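Local coordinates for gram-negative insecticidal protein (PDB 6FBM) that acts as an insecticidal toxin and, as a member of the MACPF family, probably works by forming pores in target-cell membranes, at residues D340-N345 / Q360-S365; L451-W456 / L469-A474; K402-W407 / M423-G428. All coordinates share one frame; numbering follows the deposited sequence.

Contact 1 of 3, residues D340-N345 / Q360-S365; sequences DLAVFN and QRNHAS
Ala342 and Gln360 are the last hydrogen-bonded pair of an antiparallel sheet edge, beyond which the 360-365 segment leaves the strand and curls back in an Asx turn. The pair lies in the small three-stranded sheet 326-331, 342-346 and 358-360, far from the centre of the chain, in the C-terminal region that is probably the beta-tripod part of this toxin. Ala342 N donates to Gln360 O at 3.0 Å, and Gln360 N returns a bond to Ala342 O. Arg361 then centres an inverse gamma turn; its guanidinium reaches away to the backbone carbonyls of Val455 and, weakly, Arg454. Asn362 OD1 organises the turn by accepting twice, from Ala364 N at 2.8 Å and from Gln360 NE2 at 3.1 Å, the latter in the carbonyl plane on a lone pair. Gln360 NE2 also reaches Val366 O, while Gln360 OE1 takes Asp368 N, so the buried amide is fixed in its rotation. The chain of Gln360 bends at chi2 (145°), which brings the amide to Phe344, its plane only 13° from that of the ring and Gln360 OE1 3.1 Å from Phe344 CE1. On the more exposed flank Asp340 crosses His363: Asp340 OD1 lies over one face of the imidazole, toward its rim, 3.2 Å from His363 NE2 but poorly angled for a hydrogen bond, and Asp340 CB makes a CH-pi contact with the same ring. Phe344 turns its ring edge to two backbone carbonyls of the turn: Phe344 CE2 is 3.5 Å from Ser365 O, and Phe344 CZ is 3.4 Å from Ala364 O, which accepts a hydrogen bond from Lys328 NZ.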
ATOM      1  N   ASP A 340      26.219 -51.835  72.842  1.00 16.74           N
ATOM      2  CA  ASP A 340      25.319 -50.699  72.924  1.00 16.28           C
ATOM      3  C   ASP A 340      25.299 -50.044  71.531  1.00 15.14           C
ATOM      4  O   ASP A 340      26.315 -49.999  70.840  1.00 14.06           O
ATOM      5  CB  ASP A 340      25.829 -49.664  73.943  1.00 17.16           C
ATOM      6  CG  ASP A 340      25.762 -50.129  75.396  1.00 18.00           C
ATOM      7  OD1 ASP A 340      24.807 -50.831  75.785  1.00 17.86           O
ATOM      8  OD2 ASP A 340      26.669 -49.708  76.173  1.00 19.95           O
ATOM      9  N   LEU A 341      24.141 -49.529  71.136  1.00 14.21           N
ATOM     10  CA  LEU A 341      23.981 -48.767  69.905  1.00 13.81           C
ATOM     11  C   LEU A 341      23.172 -47.534  70.211  1.00 13.04           C
ATOM     12  O   LEU A 341      22.121 -47.626  70.822  1.00 12.31           O
ATOM     13  CB  LEU A 341      23.205 -49.559  68.852  1.00 14.00           C
ATOM     14  CG  LEU A 341      22.915 -48.851  67.531  1.00 14.16           C
ATOM     15  CD1 LEU A 341      24.212 -48.479  66.832  1.00 14.42           C
ATOM     16  CD2 LEU A 341      22.064 -49.753  66.659  1.00 14.64           C
ATOM     17  N   ALA A 342      23.673 -46.383  69.784  1.00 12.38           N
ATOM     18  CA  ALA A 342      22.872 -45.189  69.730  1.00 11.87           C
ATOM     19  C   ALA A 342      23.027 -44.589  68.318  1.00 11.57           C
ATOM     20  O   ALA A 342      24.099 -44.691  67.681  1.00 11.68           O
ATOM     21  CB  ALA A 342      23.299 -44.217  70.796  1.00 11.92           C
ATOM     22  N   VAL A 343      21.932 -43.995  67.840  1.00 10.29           N
ATOM     23  CA  VAL A 343      21.908 -43.367  66.545  1.00  9.89           C
ATOM     24  C   VAL A 343      21.404 -41.961  66.674  1.00  9.47           C
ATOM     25  O   VAL A 343      20.659 -41.622  67.589  1.00  9.60           O
ATOM     26  CB  VAL A 343      21.056 -44.134  65.522  1.00 10.14           C
ATOM     27  CG1 VAL A 343      21.706 -45.476  65.198  1.00 10.17           C
ATOM     28  CG2 VAL A 343      19.611 -44.310  66.004  1.00 10.13           C
ATOM     29  N   PHE A 344      21.844 -41.131  65.746  1.00  9.72           N
ATOM     30  CA  PHE A 344      21.569 -39.713  65.793  1.00  9.67           C
ATOM     31  C   PHE A 344      21.216 -39.226  64.388  1.00  9.74           C
ATOM     32  O   PHE A 344      21.902 -39.570  63.428  1.00 10.10           O
ATOM     33  CB  PHE A 344      22.786 -38.940  66.364  1.00  9.63           C
ATOM     34  CG  PHE A 344      23.098 -39.258  67.801  1.00  9.42           C
ATOM     35  CD1 PHE A 344      23.727 -40.457  68.158  1.00  9.43           C
ATOM     36  CD2 PHE A 344      22.791 -38.358  68.797  1.00  9.68           C
ATOM     37  CE1 PHE A 344      24.003 -40.753  69.468  1.00  9.63           C
ATOM     38  CE2 PHE A 344      23.086 -38.635  70.131  1.00  9.72           C
ATOM     39  CZ  PHE A 344      23.693 -39.840  70.470  1.00 10.02           C
ATOM     40  N   ASN A 345      20.137 -38.453  64.299  1.00  9.81           N
ATOM     41  CA  ASN A 345      19.772 -37.723  63.105  1.00  9.85           C
ATOM     42  C   ASN A 345      20.336 -36.309  63.146  1.00 10.35           C
ATOM     43  O   ASN A 345      20.352 -35.692  64.199  1.00  9.87           O
ATOM     44  CB  ASN A 345      18.259 -37.598  62.989  1.00  9.46           C
ATOM     45  CG  ASN A 345      17.582 -38.911  62.791  1.00  9.03           C
ATOM     46  OD1 ASN A 345      18.200 -39.887  62.402  1.00  8.33           O
ATOM     47  ND2 ASN A 345      16.308 -38.942  63.070  1.00  9.19           N
ATOM     48  N   GLN A 360      26.763 -45.056  66.825  1.00 12.32           N
ATOM     49  CA  GLN A 360      27.741 -45.169  67.915  1.00 13.13           C
ATOM     50  C   GLN A 360      27.610 -46.484  68.652  1.00 13.74           C
ATOM     51  O   GLN A 360      26.490 -46.918  68.947  1.00 12.79           O
ATOM     52  CB  GLN A 360      27.420 -44.154  68.982  1.00 13.84           C
ATOM     53  CG  GLN A 360      28.177 -42.878  68.864  1.00 14.81           C
ATOM     54  CD  GLN A 360      27.343 -41.718  69.287  1.00 15.00           C
ATOM     55  OE1 GLN A 360      26.893 -40.948  68.448  1.00 17.32           O
ATOM     56  NE2 GLN A 360      27.149 -41.570  70.589  1.00 13.53           N
ATOM     57  N   ARG A 361      28.743 -47.067  69.057  1.00 14.68           N
ATOM     58  CA  ARG A 361      28.721 -48.226  69.940  1.00 15.08           C
ATOM     59  C   ARG A 361      28.632 -47.831  71.416  1.00 15.62           C
ATOM     60  O   ARG A 361      29.493 -48.195  72.216  1.00 17.49           O
ATOM     61  CB  ARG A 361      29.942 -49.112  69.710  1.00 15.11           C
ATOM     62  CG  ARG A 361      29.705 -50.550  70.199  1.00 15.24           C
ATOM     63  CD  ARG A 361      30.957 -51.372  70.056  1.00 15.22           C
ATOM     64  NE  ARG A 361      31.382 -51.468  68.678  1.00 15.63           N
ATOM     65  CZ  ARG A 361      32.552 -51.975  68.284  1.00 16.86           C
ATOM     66  NH1 ARG A 361      33.428 -52.463  69.168  1.00 17.54           N
ATOM     67  NH2 ARG A 361      32.851 -52.003  66.991  1.00 16.77           N
ATOM     68  N   ASN A 362      27.589 -47.099  71.794  1.00 15.51           N
ATOM     69  CA  ASN A 362      27.408 -46.655  73.188  1.00 14.95           C
ATOM     70  C   ASN A 362      25.964 -46.168  73.404  1.00 15.18           C
ATOM     71  O   ASN A 362      25.139 -46.281  72.502  1.00 13.86           O
ATOM     72  CB  ASN A 362      28.450 -45.584  73.545  1.00 14.78           C
ATOM     73  CG  ASN A 362      28.272 -44.284  72.781  1.00 14.61           C
ATOM     74  OD1 ASN A 362      27.227 -43.635  72.878  1.00 14.54           O
ATOM     75  ND2 ASN A 362      29.319 -43.861  72.075  1.00 14.28           N
ATOM     76  N   HIS A 363      25.671 -45.656  74.603  1.00 16.12           N
ATOM     77  CA  HIS A 363      24.335 -45.156  74.984  1.00 16.70           C
ATOM     78  C   HIS A 363      24.321 -43.666  75.311  1.00 17.17           C
ATOM     79  O   HIS A 363      23.358 -43.185  75.899  1.00 17.36           O
ATOM     80  CB  HIS A 363      23.800 -45.904  76.214  1.00 17.55           C
ATOM     81  CG  HIS A 363      23.127 -47.208  75.912  1.00 18.95           C
ATOM     82  ND1 HIS A 363      22.939 -47.686  74.627  1.00 19.18           N
ATOM     83  CD2 HIS A 363      22.558 -48.120  76.741  1.00 19.75           C
ATOM     84  CE1 HIS A 363      22.310 -48.847  74.684  1.00 19.20           C
ATOM     85  NE2 HIS A 363      22.063 -49.128  75.952  1.00 20.79           N
ATOM     86  N   ALA A 364      25.354 -42.921  74.897  1.00 18.08           N
ATOM     87  CA  ALA A 364      25.478 -41.503  75.242  1.00 17.88           C
ATOM     88  C   ALA A 364      24.321 -40.670  74.708  1.00 18.14           C
ATOM     89  O   ALA A 364      23.697 -41.028  73.701  1.00 18.63           O
ATOM     90  CB  ALA A 364      26.792 -40.944  74.726  1.00 17.32           C
ATOM     91  N   SER A 365      24.030 -39.574  75.416  1.00 19.23           N
ATOM     92  CA  SER A 365      23.032 -38.579  74.975  1.00 20.17           C
ATOM     93  C   SER A 365      23.500 -37.688  73.820  1.00 18.48           C
ATOM     94  O   SER A 365      22.692 -37.015  73.210  1.00 16.89           O
ATOM     95  CB  SER A 365      22.626 -37.695  76.141  1.00 21.63           C
ATOM     96  OG  SER A 365      21.636 -38.349  76.905  1.00 27.83           O
TER

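Contact 2 of 3, residues L451-W456 / L469-A474; sequences LQNRVW and LWQPGA
Trp470 and Arg454 make the tight part of this beta hairpin between strands 450-457 and 468-473. The aliphatic stem of Arg454 lies over one face of the buried indole, with Arg454 CB 3.6 Å from the centroid of the six-membered ring. Arg454 CG stands anti to the backbone N (chi1 -172°), which carries the stem on along the indole until the bend at chi3 turns the guanidinium off to a salt bridge with Glu339. Gln452 O lies at the indole edge, 3.5 Å from Trp470 CE3, and Leu451 CD2 packs on Trp470 CB at 3.7 Å. Backbone bonds pair Gln452 with Gln471, but the chain turns a corner at Asn453, and pairing resumes with Val455 N to Leu469 O at 2.8 Å. The corner is the solvent side: Gln452 and Asn453 are exposed, and a side-chain bond spans this exposed corner, Asn453 ND2 to Gln471 OE1 at 2.9 Å with the acceptor in the plane of the Asn453 amide. Gln471 NE2 turns to Ser480 O. Strand 484-486 flanks strand 468-473, its Val486 touching Leu451 and Trp470, while Trp456 leans on Leu341 and Asp332.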
ATOM      1  N   LEU A 451      33.922 -51.608  53.436  1.00 27.30           N
ATOM      2  CA  LEU A 451      33.069 -51.535  54.611  1.00 25.00           C
ATOM      3  C   LEU A 451      34.019 -51.750  55.789  1.00 25.31           C
ATOM      4  O   LEU A 451      34.585 -52.823  55.937  1.00 26.15           O
ATOM      5  CB  LEU A 451      31.979 -52.601  54.548  1.00 23.31           C
ATOM      6  CG  LEU A 451      30.823 -52.348  53.553  1.00 22.20           C
ATOM      7  CD1 LEU A 451      30.071 -53.617  53.181  1.00 20.66           C
ATOM      8  CD2 LEU A 451      29.834 -51.329  54.115  1.00 23.32           C
ATOM      9  N   GLN A 452      34.217 -50.699  56.589  1.00 26.45           N
ATOM     10  CA  GLN A 452      35.235 -50.671  57.661  1.00 25.53           C
ATOM     11  C   GLN A 452      34.644 -50.109  58.956  1.00 23.21           C
ATOM     12  O   GLN A 452      33.483 -49.710  58.989  1.00 23.25           O
ATOM     13  CB  GLN A 452      36.422 -49.808  57.219  1.00 25.55           C
ATOM     14  CG  GLN A 452      37.064 -50.270  55.923  1.00 25.85           C
ATOM     15  CD  GLN A 452      38.186 -49.342  55.440  1.00 26.14           C
ATOM     16  OE1 GLN A 452      38.497 -48.321  56.056  1.00 24.91           O
ATOM     17  NE2 GLN A 452      38.771 -49.694  54.295  1.00 25.40           N
ATOM     18  N   ASN A 453      35.451 -50.103  60.019  1.00 21.39           N
ATOM     19  CA  ASN A 453      35.082 -49.464  61.301  1.00 19.41           C
ATOM     20  C   ASN A 453      33.686 -49.798  61.764  1.00 17.91           C
ATOM     21  O   ASN A 453      32.874 -48.911  62.010  1.00 17.45           O
ATOM     22  CB  ASN A 453      35.258 -47.937  61.224  1.00 20.03           C
ATOM     23  CG  ASN A 453      36.678 -47.545  60.860  1.00 21.02           C
ATOM     24  OD1 ASN A 453      37.645 -48.112  61.398  1.00 20.42           O
ATOM     25  ND2 ASN A 453      36.815 -46.593  59.925  1.00 21.67           N
ATOM     26  N   ARG A 454      33.415 -51.097  61.881  1.00 17.11           N
ATOM     27  CA  ARG A 454      32.117 -51.591  62.345  1.00 16.43           C
ATOM     28  C   ARG A 454      31.617 -50.757  63.516  1.00 15.75           C
ATOM     29  O   ARG A 454      32.372 -50.458  64.442  1.00 14.63           O
ATOM     30  CB  ARG A 454      32.225 -53.046  62.779  1.00 16.47           C
ATOM     31  CG  ARG A 454      30.898 -53.730  63.105  1.00 17.53           C
ATOM     32  CD  ARG A 454      31.131 -55.166  63.505  1.00 18.40           C
ATOM     33  NE  ARG A 454      31.842 -55.235  64.781  1.00 19.90           N
ATOM     34  CZ  ARG A 454      31.293 -55.055  65.977  1.00 20.59           C
ATOM     35  NH1 ARG A 454      29.992 -54.807  66.094  1.00 21.20           N
ATOM     36  NH2 ARG A 454      32.051 -55.139  67.066  1.00 20.57           N
ATOM     37  N   VAL A 455      30.355 -50.365  63.455  1.00 15.61           N
ATOM     38  CA  VAL A 455      29.744 -49.598  64.525  1.00 15.71           C
ATOM     39  C   VAL A 455      29.164 -50.518  65.573  1.00 15.84           C
ATOM     40  O   VAL A 455      29.320 -50.264  66.768  1.00 15.18           O
ATOM     41  CB  VAL A 455      28.626 -48.692  63.989  1.00 16.11           C
ATOM     42  CG1 VAL A 455      27.960 -47.905  65.131  1.00 16.96           C
ATOM     43  CG2 VAL A 455      29.185 -47.744  62.922  1.00 15.89           C
ATOM     44  N   TRP A 456      28.487 -51.585  65.121  1.00 15.57           N
ATOM     45  CA  TRP A 456      27.615 -52.400  65.977  1.00 15.04           C
ATOM     46  C   TRP A 456      27.108 -53.636  65.217  1.00 16.70           C
ATOM     47  O   TRP A 456      27.132 -53.667  63.991  1.00 17.08           O
ATOM     48  CB  TRP A 456      26.436 -51.552  66.411  1.00 13.97           C
ATOM     49  CG  TRP A 456      25.417 -52.177  67.310  1.00 13.79           C
ATOM     50  CD1 TRP A 456      25.441 -52.197  68.656  1.00 13.12           C
ATOM     51  CD2 TRP A 456      24.186 -52.804  66.925  1.00 13.12           C
ATOM     52  NE1 TRP A 456      24.318 -52.799  69.150  1.00 13.02           N
ATOM     53  CE2 TRP A 456      23.527 -53.183  68.104  1.00 12.80           C
ATOM     54  CE3 TRP A 456      23.580 -53.072  65.698  1.00 13.51           C
ATOM     55  CZ2 TRP A 456      22.289 -53.827  68.103  1.00 12.57           C
ATOM     56  CZ3 TRP A 456      22.333 -53.712  65.703  1.00 13.36           C
ATOM     57  CH2 TRP A 456      21.712 -54.079  66.896  1.00 12.93           C
ATOM     58  N   LEU A 469      26.429 -53.095  61.393  1.00 16.00           N
ATOM     59  CA  LEU A 469      26.480 -51.759  60.820  1.00 16.13           C
ATOM     60  C   LEU A 469      27.931 -51.384  60.536  1.00 15.60           C
ATOM     61  O   LEU A 469      28.763 -51.355  61.434  1.00 15.34           O
ATOM     62  CB  LEU A 469      25.843 -50.747  61.772  1.00 15.63           C
ATOM     63  CG  LEU A 469      24.481 -51.124  62.324  1.00 15.79           C
ATOM     64  CD1 LEU A 469      23.972 -49.978  63.172  1.00 16.50           C
ATOM     65  CD2 LEU A 469      23.477 -51.477  61.230  1.00 15.38           C
ATOM     66  N   TRP A 470      28.203 -51.082  59.276  1.00 15.49           N
ATOM     67  CA  TRP A 470      29.534 -50.803  58.777  1.00 15.29           C
ATOM     68  C   TRP A 470      29.566 -49.432  58.113  1.00 16.02           C
ATOM     69  O   TRP A 470      28.561 -48.979  57.563  1.00 16.88           O
ATOM     70  CB  TRP A 470      29.916 -51.877  57.749  1.00 15.13           C
ATOM     71  CG  TRP A 470      30.171 -53.233  58.342  1.00 15.48           C
ATOM     72  CD1 TRP A 470      29.274 -54.268  58.464  1.00 15.96           C
ATOM     73  CD2 TRP A 470      31.397 -53.705  58.902  1.00 15.72           C
ATOM     74  NE1 TRP A 470      29.876 -55.346  59.061  1.00 16.12           N
ATOM     75  CE2 TRP A 470      31.179 -55.026  59.341  1.00 16.22           C
ATOM     76  CE3 TRP A 470      32.662 -53.137  59.084  1.00 16.32           C
ATOM     77  CZ2 TRP A 470      32.185 -55.788  59.958  1.00 16.20           C
ATOM     78  CZ3 TRP A 470      33.678 -53.909  59.675  1.00 16.56           C
ATOM     79  CH2 TRP A 470      33.425 -55.220  60.106  1.00 16.32           C
ATOM     80  N   GLN A 471      30.743 -48.815  58.112  1.00 16.51           N
ATOM     81  CA  GLN A 471      30.961 -47.518  57.477  1.00 16.97           C
ATOM     82  C   GLN A 471      31.354 -47.751  56.021  1.00 17.89           C
ATOM     83  O   GLN A 471      32.397 -48.370  55.752  1.00 18.17           O
ATOM     84  CB  GLN A 471      32.098 -46.780  58.190  1.00 17.15           C
ATOM     85  CG  GLN A 471      32.353 -45.353  57.727  1.00 17.36           C
ATOM     86  CD  GLN A 471      33.809 -44.878  57.861  1.00 17.42           C
ATOM     87  OE1 GLN A 471      34.726 -45.649  58.147  1.00 17.83           O
ATOM     88  NE2 GLN A 471      34.025 -43.626  57.585  1.00 16.52           N
ATOM     89  N   PRO A 472      30.542 -47.250  55.069  1.00 17.59           N
ATOM     90  CA  PRO A 472      30.920 -47.432  53.681  1.00 17.24           C
ATOM     91  C   PRO A 472      32.010 -46.428  53.236  1.00 18.28           C
ATOM     92  O   PRO A 472      32.242 -45.383  53.879  1.00 17.96           O
ATOM     93  CB  PRO A 472      29.607 -47.209  52.955  1.00 16.79           C
ATOM     94  CG  PRO A 472      28.946 -46.145  53.766  1.00 16.90           C
ATOM     95  CD  PRO A 472      29.303 -46.460  55.188  1.00 17.54           C
ATOM     96  N   GLY A 473      32.694 -46.777  52.159  1.00 18.84           N
ATOM     97  CA  GLY A 473      33.739 -45.931  51.589  1.00 19.91           C
ATOM     98  C   GLY A 473      34.003 -46.296  50.129  1.00 20.53           C
ATOM     99  O   GLY A 473      33.694 -47.401  49.651  1.00 19.54           O
ATOM    100  N   ALA A 474      34.573 -45.340  49.421  1.00 21.30           N
ATOM    101  CA  ALA A 474      34.928 -45.537  48.041  1.00 22.05           C
ATOM    102  C   ALA A 474      36.094 -44.642  47.675  1.00 23.54           C
ATOM    103  O   ALA A 474      36.356 -43.645  48.358  1.00 24.38           O
ATOM    104  CB  ALA A 474      33.729 -45.252  47.160  1.00 22.64           C
TER

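Contact 3 of 3, residues K402-W407 / M423-G428; sequences KDYACW and MLATSG
Tyr404 overlaps the corner of the facing strand with its ring, Tyr404 CE1 lying 3.3 Å from Ala425 N and 3.8 Å from Ala425 CB, while Tyr404 CD1 packs on Leu424 CB. That corner is a G1 beta bulge in the antiparallel pairing of strands 403-410 and 421-426, part of a small antiparallel sheet in which strands 388-391 and 393-394 also pair with 403-410: Ala425 and Thr426 together face Asp403. Ala425 takes the left-handed backbone conformation (phi 72°, psi 49°) of the first bulge position, one usually filled by glycine. Asp403 O consequently receives two amides, Thr426 N at 2.9 Å in a straight bond on a lone pair and Ala425 N in a weak, bent one. Regular pairing follows at Ala405 and Met423, joined by backbone bonds in both directions.

The ring of Tyr404 is anchored further out by its hydroxyl, bonded to Ser333 O. On the face bearing Ala405 and Met423, Trp407 crosses Met423 at an angle, Trp407 CD1 meeting Met423 CG at 3.5 Å; bends at chi2 and chi3 then carry the thioether away from the indole. Asp403 stands near Asp395, a like charge that could raise the proton affinity of either carboxylate, and Asp403 OD2 takes a weak bond from Gly428 N. Within the bulge, Thr426 OG1 sits between the backbone N and the carbonyl carbon (chi1 56°) and donates to Gly428 O at 2.9 Å.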
ATOM      1  N   LYS A 402       9.759 -54.807  73.058  1.00 36.59           N
ATOM      2  CA  LYS A 402      10.009 -53.708  72.139  1.00 33.76           C
ATOM      3  C   LYS A 402      10.849 -54.208  70.939  1.00 30.52           C
ATOM      4  O   LYS A 402      11.512 -55.267  70.982  1.00 30.47           O
ATOM      5  CB  LYS A 402      10.628 -52.506  72.854  1.00 35.86           C
ATOM      6  CG  LYS A 402       9.839 -52.044  74.072  1.00 38.10           C
ATOM      7  CD  LYS A 402      10.229 -50.715  74.673  1.00 38.13           C
ATOM      8  CE  LYS A 402      11.641 -50.619  75.272  1.00 37.80           C
ATOM      9  NZ  LYS A 402      12.146 -51.664  76.206  1.00 37.45           N
ATOM     10  N   ASP A 403      10.741 -53.465  69.842  1.00 28.22           N
ATOM     11  CA  ASP A 403      11.302 -53.844  68.549  1.00 26.45           C
ATOM     12  C   ASP A 403      12.467 -52.948  68.109  1.00 23.32           C
ATOM     13  O   ASP A 403      12.567 -51.775  68.502  1.00 24.16           O
ATOM     14  CB  ASP A 403      10.188 -53.854  67.496  1.00 28.09           C
ATOM     15  CG  ASP A 403       9.149 -54.945  67.751  1.00 28.70           C
ATOM     16  OD1 ASP A 403       9.531 -56.111  68.031  1.00 30.69           O
ATOM     17  OD2 ASP A 403       7.948 -54.619  67.680  1.00 27.54           O
ATOM     18  N   TYR A 404      13.357 -53.543  67.334  1.00 20.04           N
ATOM     19  CA  TYR A 404      14.627 -52.955  66.946  1.00 19.45           C
ATOM     20  C   TYR A 404      14.852 -53.349  65.511  1.00 18.55           C
ATOM     21  O   TYR A 404      14.782 -54.529  65.199  1.00 19.12           O
ATOM     22  CB  TYR A 404      15.764 -53.503  67.813  1.00 19.25           C
ATOM     23  CG  TYR A 404      15.501 -53.288  69.275  1.00 19.63           C
ATOM     24  CD1 TYR A 404      15.902 -52.116  69.919  1.00 19.68           C
ATOM     25  CD2 TYR A 404      14.810 -54.239  70.013  1.00 20.41           C
ATOM     26  CE1 TYR A 404      15.623 -51.911  71.263  1.00 20.32           C
ATOM     27  CE2 TYR A 404      14.514 -54.040  71.354  1.00 20.82           C
ATOM     28  CZ  TYR A 404      14.926 -52.890  71.976  1.00 20.30           C
ATOM     29  OH  TYR A 404      14.635 -52.699  73.293  1.00 20.09           O
ATOM     30  N   ALA A 405      15.113 -52.379  64.636  1.00 17.25           N
ATOM     31  CA  ALA A 405      15.230 -52.668  63.209  1.00 16.00           C
ATOM     32  C   ALA A 405      16.189 -51.756  62.493  1.00 15.35           C
ATOM     33  O   ALA A 405      16.381 -50.618  62.902  1.00 15.79           O
ATOM     34  CB  ALA A 405      13.861 -52.582  62.559  1.00 15.69           C
ATOM     35  N   CYS A 406      16.759 -52.265  61.409  1.00 14.53           N
ATOM     36  CA  CYS A 406      17.612 -51.487  60.530  1.00 14.59           C
ATOM     37  C   CYS A 406      16.847 -51.310  59.227  1.00 14.64           C
ATOM     38  O   CYS A 406      16.430 -52.302  58.622  1.00 14.34           O
ATOM     39  CB  CYS A 406      18.894 -52.235  60.267  1.00 14.42           C
ATOM     40  SG  CYS A 406      20.001 -51.343  59.191  1.00 15.07           S
ATOM     41  N   TRP A 407      16.650 -50.057  58.805  1.00 13.95           N
ATOM     42  CA  TRP A 407      15.926 -49.783  57.567  1.00 13.65           C
ATOM     43  C   TRP A 407      16.824 -49.170  56.496  1.00 14.19           C
ATOM     44  O   TRP A 407      17.781 -48.467  56.820  1.00 13.47           O
ATOM     45  CB  TRP A 407      14.763 -48.858  57.816  1.00 12.91           C
ATOM     46  CG  TRP A 407      13.679 -49.419  58.640  1.00 12.63           C
ATOM     47  CD1 TRP A 407      13.631 -49.464  60.004  1.00 12.78           C
ATOM     48  CD2 TRP A 407      12.447 -49.966  58.179  1.00 12.19           C
ATOM     49  NE1 TRP A 407      12.459 -50.020  60.422  1.00 12.46           N
ATOM     50  CE2 TRP A 407      11.712 -50.344  59.314  1.00 12.54           C
ATOM     51  CE3 TRP A 407      11.892 -50.181  56.910  1.00 12.36           C
ATOM     52  CZ2 TRP A 407      10.441 -50.925  59.223  1.00 12.35           C
ATOM     53  CZ3 TRP A 407      10.629 -50.761  56.823  1.00 12.24           C
ATOM     54  CH2 TRP A 407       9.928 -51.128  57.971  1.00 12.39           C
ATOM     55  N   MET A 423      15.776 -48.041  63.796  1.00 13.36           N
ATOM     56  CA  MET A 423      14.595 -47.739  64.581  1.00 14.37           C
ATOM     57  C   MET A 423      14.665 -48.657  65.794  1.00 14.86           C
ATOM     58  O   MET A 423      14.555 -49.876  65.653  1.00 16.52           O
ATOM     59  CB  MET A 423      13.321 -47.994  63.765  1.00 14.54           C
ATOM     60  CG  MET A 423      13.172 -47.095  62.539  1.00 14.77           C
ATOM     61  SD  MET A 423      13.025 -45.334  62.896  1.00 14.82           S
ATOM     62  CE  MET A 423      11.355 -45.217  63.536  1.00 13.54           C
ATOM     63  N   LEU A 424      14.849 -48.062  66.966  1.00 15.09           N
ATOM     64  CA  LEU A 424      15.245 -48.780  68.169  1.00 14.61           C
ATOM     65  C   LEU A 424      14.247 -48.531  69.306  1.00 15.92           C
ATOM     66  O   LEU A 424      13.910 -47.381  69.610  1.00 14.79           O
ATOM     67  CB  LEU A 424      16.640 -48.351  68.604  1.00 13.85           C
ATOM     68  CG  LEU A 424      17.764 -48.510  67.569  1.00 13.77           C
ATOM     69  CD1 LEU A 424      19.034 -47.802  68.028  1.00 13.51           C
ATOM     70  CD2 LEU A 424      18.090 -49.951  67.262  1.00 13.36           C
ATOM     71  N   ALA A 425      13.748 -49.629  69.883  1.00 17.33           N
ATOM     72  CA  ALA A 425      12.911 -49.634  71.070  1.00 19.65           C
ATOM     73  C   ALA A 425      11.527 -49.112  70.733  1.00 21.74           C
ATOM     74  O   ALA A 425      10.985 -48.247  71.431  1.00 21.22           O
ATOM     75  CB  ALA A 425      13.553 -48.846  72.204  1.00 19.26           C
ATOM     76  N   THR A 426      10.967 -49.661  69.657  1.00 23.46           N
ATOM     77  CA  THR A 426       9.699 -49.187  69.104  1.00 25.67           C
ATOM     78  C   THR A 426       8.564 -50.131  69.449  1.00 28.78           C
ATOM     79  O   THR A 426       8.806 -51.294  69.796  1.00 28.82           O
ATOM     80  CB  THR A 426       9.784 -49.000  67.565  1.00 24.11           C
ATOM     81  OG1 THR A 426      10.199 -50.217  66.914  1.00 23.47           O
ATOM     82  CG2 THR A 426      10.775 -47.893  67.235  1.00 23.90           C
ATOM     83  N   SER A 427       7.337 -49.625  69.361  1.00 32.06           N
ATOM     84  CA  SER A 427       6.138 -50.440  69.527  1.00 34.51           C
ATOM     85  C   SER A 427       5.602 -50.787  68.132  1.00 35.88           C
ATOM     86  O   SER A 427       4.883 -49.992  67.504  1.00 35.39           O
ATOM     87  CB  SER A 427       5.094 -49.676  70.359  1.00 38.42           C
ATOM     88  OG  SER A 427       3.857 -50.390  70.429  1.00 40.63           O
ATOM     89  N   GLY A 428       5.959 -51.983  67.651  1.00 37.45           N
ATOM     90  CA  GLY A 428       5.735 -52.374  66.250  1.00 34.12           C
ATOM     91  C   GLY A 428       6.914 -51.907  65.407  1.00 35.80           C
ATOM     92  O   GLY A 428       7.632 -50.961  65.782  1.00 35.79           O
TER

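How the contacts relate
All three contacts are antiparallel pairings at one end of the elongated chain, each in a different small sheet. Contact 1 lies between the other two: Arg361 bonds to Val455 O and weakly to Arg454 O in contact 2, whereas Leu341 and Val343 pack on Leu424 of contact 3. The first junction thus includes polar bonds, the second is apolar; contacts 2 and 3 meet more thinly, Leu469 against Cys406. Each has a buried and an exposed side: Leu341, Ala342, Phe344 and Gln360 against Arg361 in contact 1, Leu451, Trp456, Leu469 and Trp470 against Gln452 and Asn453 in contact 2, and Tyr404, Ala405, Trp407 and Leu424 against Lys402 in contact 3.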